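Local coordinates for protein TP_0956 (Treponema pallidum subsp. pallidum, PDB 3U64) that is a lipoprotein that probably serves as the T-component of a TRAP transporter, whose tetratricopeptide-type helical repeats are likely to mediate protein-protein interaction, at residues E56-L70 with R112-A124. Sequence-based numbering, arbitrary orientation.
Sequences EALHLQNPAHRGLSL and RGARYALSSLETA
Ser-69 and Ser-120 meet where helix 66-70 runs nearly antiparallel to helix 112-124, their axes 160° apart and only 7.4 Å from each other at closest approach. Small side chains permit this: Ser-69 CB lies 3.9 Å from Ser-120 CB, and Leu-70 CD1 touches Ala-117 CB. Arg-66 then reaches along the partner helix among Ser-120, Leu-121, Thr-123 and Ala-124. A bend at chi3 turns the guanidinium of Arg-66 so that its NE (3.1 Å) and NH2 (3.2 Å) both donate to Ser-120 OG, which lies close to the guanidinium plane, while Ala-124 CB covers one face. Asp-151 pairs with the same NH2, and Thr-154 bonds to Ser-120 OG, tying the grip to helix 152-166 and the residue just before it. Such stacked antiparallel helices fit the tetratricopeptide-type superhelix of this family, the turn at 62-65 delivering the chain from one helix into the next. Helix 56-61 stands farther off, 12.2 Å between axes, and bridges the gap with long side chains. With CG anti to the backbone N (chi1 -158°) and an extended chain, Glu-56 brings OE2 to the ring edge of Tyr-116, whose OH donates a hydrogen bond to it, though the very short modelled length is doubtful; carboxylate and ring planes are 79° apart. The rings of His-59 and Tyr-116 meet obliquely, centroids 5.2 Å apart. Arg-112 adds a long charge contact to Glu-56, but its NH2 pairs with Glu-38 and Asp-39 of the second subunit. Near the exposed turn, packing gives way to solvent: one water joins Pro-63 O, Ser-69 OG and Thr-123 OG1.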
loop_
_atom_site.group_PDB
_atom_site.type_symbol
_atom_site.label_atom_id
_atom_site.label_comp_id
_atom_site.label_asym_id
_atom_site.label_seq_id
_atom_site.Cartn_x
_atom_site.Cartn_y
_atom_site.Cartn_z
ATOM N N GLU A 56 10.332 -7.893 9.987
ATOM C CA GLU A 56 10.933 -9.099 9.495
ATOM C C GLU A 56 12.428 -8.880 9.337
ATOM O O GLU A 56 13.220 -9.730 9.740
ATOM C CB GLU A 56 10.285 -9.512 8.177
ATOM C CG GLU A 56 10.427 -10.966 7.828
ATOM C CD GLU A 56 9.580 -11.328 6.610
ATOM O OE1 GLU A 56 8.942 -10.409 6.064
ATOM O OE2 GLU A 56 9.542 -12.512 6.204
ATOM N N ALA A 57 12.818 -7.743 8.758
ATOM C CA ALA A 57 14.237 -7.448 8.562
ATOM C C ALA A 57 14.974 -7.272 9.909
ATOM O O ALA A 57 16.093 -7.754 10.091
ATOM C CB ALA A 57 14.422 -6.215 7.671
ATOM N N LEU A 58 14.335 -6.588 10.851
ATOM C CA LEU A 58 14.919 -6.424 12.175
ATOM C C LEU A 58 15.149 -7.782 12.813
ATOM O O LEU A 58 16.186 -8.031 13.425
ATOM C CB LEU A 58 14.013 -5.577 13.062
ATOM C CG LEU A 58 14.002 -4.101 12.680
ATOM C CD1 LEU A 58 13.136 -3.290 13.637
ATOM C CD2 LEU A 58 15.435 -3.579 12.670
ATOM N N HIS A 59 14.181 -8.672 12.653
ATOM C CA HIS A 59 14.296 -9.989 13.240
ATOM C C HIS A 59 15.484 -10.768 12.681
ATOM O O HIS A 59 16.170 -11.475 13.414
ATOM C CB HIS A 59 13.030 -10.790 12.971
ATOM C CG HIS A 59 13.218 -12.266 13.111
ATOM N ND1 HIS A 59 13.478 -12.869 14.322
ATOM C CD2 HIS A 59 13.191 -13.262 12.193
ATOM C CE1 HIS A 59 13.595 -14.172 14.149
ATOM N NE2 HIS A 59 13.425 -14.439 12.865
ATOM N N LEU A 60 15.706 -10.664 11.376
ATOM C CA LEU A 60 16.744 -11.465 10.724
ATOM C C LEU A 60 18.125 -10.893 11.021
ATOM O O LEU A 60 19.130 -11.593 11.010
ATOM C CB LEU A 60 16.478 -11.555 9.223
ATOM C CG LEU A 60 15.177 -12.314 8.927
ATOM C CD1 LEU A 60 14.845 -12.291 7.433
ATOM C CD2 LEU A 60 15.226 -13.760 9.448
ATOM N N GLN A 61 18.137 -9.609 11.324
ATOM C CA GLN A 61 19.338 -8.908 11.700
ATOM C C GLN A 61 19.688 -9.159 13.177
ATOM O O GLN A 61 20.833 -8.972 13.586
ATOM C CB GLN A 61 19.089 -7.426 11.457
ATOM C CG GLN A 61 20.238 -6.500 11.732
ATOM C CD GLN A 61 19.843 -5.061 11.479
ATOM O OE1 GLN A 61 19.759 -4.628 10.328
ATOM N NE2 GLN A 61 19.563 -4.319 12.551
ATOM N N ASN A 62 18.702 -9.575 13.974
ATOM C CA ASN A 62 18.913 -9.850 15.402
ATOM C C ASN A 62 18.199 -11.116 15.874
ATOM O O ASN A 62 17.329 -11.043 16.744
ATOM C CB ASN A 62 18.417 -8.684 16.264
ATOM C CG ASN A 62 18.981 -7.352 15.830
ATOM O OD1 ASN A 62 18.492 -6.743 14.876
ATOM N ND2 ASN A 62 20.007 -6.882 16.535
ATOM N N PRO A 63 18.591 -12.279 15.336
ATOM C CA PRO A 63 17.808 -13.513 15.494
ATOM C C PRO A 63 17.675 -13.996 16.945
ATOM O O PRO A 63 16.851 -14.880 17.201
ATOM C CB PRO A 63 18.584 -14.537 14.649
ATOM C CG PRO A 63 19.648 -13.715 13.867
ATOM C CD PRO A 63 19.910 -12.530 14.727
ATOM N N ALA A 64 18.450 -13.431 17.873
ATOM C CA ALA A 64 18.409 -13.868 19.277
ATOM C C ALA A 64 17.531 -12.958 20.109
ATOM O O ALA A 64 17.372 -13.159 21.317
ATOM C CB ALA A 64 19.796 -13.931 19.876
ATOM N N HIS A 65 16.957 -11.949 19.469
ATOM C CA HIS A 65 16.021 -11.091 20.173
ATOM C C HIS A 65 14.656 -11.783 20.174
ATOM O O HIS A 65 13.980 -11.881 19.141
ATOM C CB HIS A 65 15.935 -9.701 19.541
ATOM C CG HIS A 65 15.337 -8.678 20.451
ATOM N ND1 HIS A 65 13.987 -8.631 20.733
ATOM C CD2 HIS A 65 15.907 -7.683 21.171
ATOM C CE1 HIS A 65 13.751 -7.639 21.572
ATOM N NE2 HIS A 65 14.897 -7.050 21.858
ATOM N N ARG A 66 14.268 -12.273 21.344
ATOM C CA ARG A 66 13.042 -13.037 21.477
ATOM C C ARG A 66 11.809 -12.177 21.228
ATOM O O ARG A 66 10.862 -12.620 20.577
ATOM C CB ARG A 66 12.980 -13.681 22.850
ATOM C CG ARG A 66 14.093 -14.709 23.082
ATOM C CD ARG A 66 13.788 -15.481 24.341
ATOM N NE ARG A 66 12.499 -16.160 24.238
ATOM C CZ ARG A 66 11.892 -16.774 25.249
ATOM N NH1 ARG A 66 12.456 -16.778 26.448
ATOM N NH2 ARG A 66 10.716 -17.375 25.063
ATOM N N GLY A 67 11.833 -10.948 21.740
ATOM C CA GLY A 67 10.746 -10.017 21.522
ATOM C C GLY A 67 10.460 -9.765 20.041
ATOM O O GLY A 67 9.292 -9.690 19.624
ATOM N N LEU A 68 11.523 -9.635 19.246
ATOM C CA LEU A 68 11.387 -9.364 17.812
ATOM C C LEU A 68 10.852 -10.580 17.069
ATOM O O LEU A 68 10.009 -10.447 16.182
ATOM C CB LEU A 68 12.719 -8.910 17.195
ATOM C CG LEU A 68 12.896 -7.403 17.064
ATOM C CD1 LEU A 68 14.266 -7.069 16.469
ATOM C CD2 LEU A 68 11.782 -6.852 16.203
ATOM N N SER A 69 11.373 -11.756 17.415
ATOM C CA SER A 69 10.838 -13.019 16.914
ATOM C C SER A 69 9.345 -13.100 17.129
ATOM O O SER A 69 8.591 -13.338 16.184
ATOM C CB SER A 69 11.522 -14.213 17.589
ATOM O OG SER A 69 12.821 -14.408 17.044
ATOM N N LEU A 70 8.910 -12.904 18.374
ATOM C CA LEU A 70 7.485 -12.959 18.699
ATOM C C LEU A 70 6.696 -11.888 17.956
ATOM O O LEU A 70 5.646 -12.175 17.363
ATOM C CB LEU A 70 7.257 -12.827 20.211
ATOM C CG LEU A 70 5.793 -12.921 20.683
ATOM C CD1 LEU A 70 5.067 -14.095 20.017
ATOM C CD2 LEU A 70 5.654 -12.998 22.226
ATOM N N ARG A 112 4.356 -19.050 8.245
ATOM C CA ARG A 112 5.553 -18.213 8.346
ATOM C C ARG A 112 5.528 -17.517 9.701
ATOM O O ARG A 112 6.549 -17.438 10.384
ATOM C CB ARG A 112 5.620 -17.183 7.206
ATOM C CG ARG A 112 6.835 -16.235 7.256
ATOM C CD ARG A 112 6.675 -15.036 6.317
ATOM N NE ARG A 112 6.513 -15.461 4.927
ATOM C CZ ARG A 112 6.426 -14.639 3.883
ATOM N NH1 ARG A 112 6.489 -13.329 4.048
ATOM N NH2 ARG A 112 6.273 -15.132 2.667
ATOM N N GLY A 113 4.349 -17.013 10.073
ATOM C CA GLY A 113 4.148 -16.368 11.357
ATOM C C GLY A 113 4.433 -17.317 12.506
ATOM O O GLY A 113 5.158 -16.971 13.443
ATOM N N ALA A 114 3.896 -18.533 12.434
ATOM C CA ALA A 114 4.123 -19.489 13.524
ATOM C C ALA A 114 5.598 -19.828 13.676
ATOM O O ALA A 114 6.094 -19.973 14.795
ATOM C CB ALA A 114 3.316 -20.747 13.331
ATOM N N ARG A 115 6.294 -19.948 12.545
ATOM C CA ARG A 115 7.699 -20.329 12.540
ATOM C C ARG A 115 8.603 -19.203 13.050
ATOM O O ARG A 115 9.632 -19.456 13.686
ATOM C CB ARG A 115 8.136 -20.761 11.135
ATOM C CG ARG A 115 7.478 -22.043 10.672
ATOM C CD ARG A 115 7.902 -22.464 9.267
ATOM N NE ARG A 115 6.895 -23.358 8.695
ATOM C CZ ARG A 115 7.069 -24.094 7.603
ATOM N NH1 ARG A 115 8.229 -24.058 6.955
ATOM N NH2 ARG A 115 6.085 -24.876 7.168
ATOM N N TYR A 116 8.236 -17.964 12.733
ATOM C CA TYR A 116 8.932 -16.812 13.291
ATOM C C TYR A 116 8.802 -16.781 14.818
ATOM O O TYR A 116 9.787 -16.565 15.517
ATOM C CB TYR A 116 8.397 -15.511 12.689
ATOM C CG TYR A 116 9.010 -15.154 11.357
ATOM C CD1 TYR A 116 10.301 -15.547 11.032
ATOM C CD2 TYR A 116 8.303 -14.406 10.433
ATOM C CE1 TYR A 116 10.865 -15.212 9.797
ATOM C CE2 TYR A 116 8.855 -14.063 9.209
ATOM C CZ TYR A 116 10.127 -14.463 8.896
ATOM O OH TYR A 116 10.654 -14.110 7.678
ATOM N N ALA A 117 7.595 -17.004 15.337
ATOM C CA ALA A 117 7.383 -16.962 16.791
ATOM C C ALA A 117 8.091 -18.130 17.463
ATOM O O ALA A 117 8.666 -17.998 18.556
ATOM C CB ALA A 117 5.885 -16.949 17.143
ATOM N N LEU A 118 8.068 -19.272 16.791
ATOM C CA LEU A 118 8.730 -20.466 17.304
ATOM C C LEU A 118 10.233 -20.215 17.508
ATOM O O LEU A 118 10.869 -20.856 18.348
ATOM C CB LEU A 118 8.507 -21.626 16.339
ATOM C CG LEU A 118 9.164 -22.970 16.640
ATOM C CD1 LEU A 118 8.689 -23.513 17.997
ATOM C CD2 LEU A 118 8.866 -23.952 15.512
ATOM N N SER A 119 10.818 -19.273 16.765
ATOM C CA SER A 119 12.257 -19.048 16.945
ATOM C C SER A 119 12.554 -18.357 18.279
ATOM O O SER A 119 13.665 -18.437 18.787
ATOM C CB SER A 119 12.918 -18.355 15.749
ATOM O OG SER A 119 12.362 -17.079 15.515
ATOM N N SER A 120 11.549 -17.708 18.861
ATOM C CA SER A 120 11.668 -17.227 20.236
ATOM C C SER A 120 11.859 -18.406 21.204
ATOM O O SER A 120 12.735 -18.356 22.059
ATOM C CB SER A 120 10.467 -16.355 20.629
ATOM O OG SER A 120 10.271 -16.314 22.036
ATOM N N LEU A 121 11.067 -19.473 21.059
ATOM C CA LEU A 121 11.277 -20.687 21.863
ATOM C C LEU A 121 12.615 -21.359 21.548
ATOM O O LEU A 121 13.328 -21.806 22.457
ATOM C CB LEU A 121 10.105 -21.679 21.728
ATOM C CG LEU A 121 8.830 -21.137 22.401
ATOM C CD1 LEU A 121 7.577 -21.900 22.033
ATOM C CD2 LEU A 121 9.001 -21.096 23.903
ATOM N N GLU A 122 12.977 -21.405 20.273
ATOM C CA GLU A 122 14.239 -22.023 19.884
ATOM C C GLU A 122 15.460 -21.289 20.455
ATOM O O GLU A 122 16.472 -21.909 20.801
ATOM C CB GLU A 122 14.358 -22.132 18.361
ATOM C CG GLU A 122 15.631 -22.871 17.906
ATOM C CD GLU A 122 15.575 -24.370 18.196
ATOM O OE1 GLU A 122 14.470 -24.886 18.480
ATOM O OE2 GLU A 122 16.636 -25.037 18.136
ATOM N N THR A 123 15.369 -19.971 20.535
ATOM C CA THR A 123 16.426 -19.145 21.120
ATOM C C THR A 123 16.553 -19.431 22.614
ATOM O O THR A 123 17.657 -19.552 23.140
ATOM C CB THR A 123 16.125 -17.633 20.927
ATOM O OG1 THR A 123 16.400 -17.259 19.574
ATOM C CG2 THR A 123 16.974 -16.785 21.850
ATOM N N ALA A 124 15.411 -19.546 23.288
ATOM C CA ALA A 124 15.381 -19.782 24.729
ATOM C C ALA A 124 15.786 -21.201 25.119
ATOM O O ALA A 124 16.314 -21.423 26.216
ATOM C CB ALA A 124 14.006 -19.463 25.291
HETATM O O HOH W 1 14.655 -15.150 18.925
#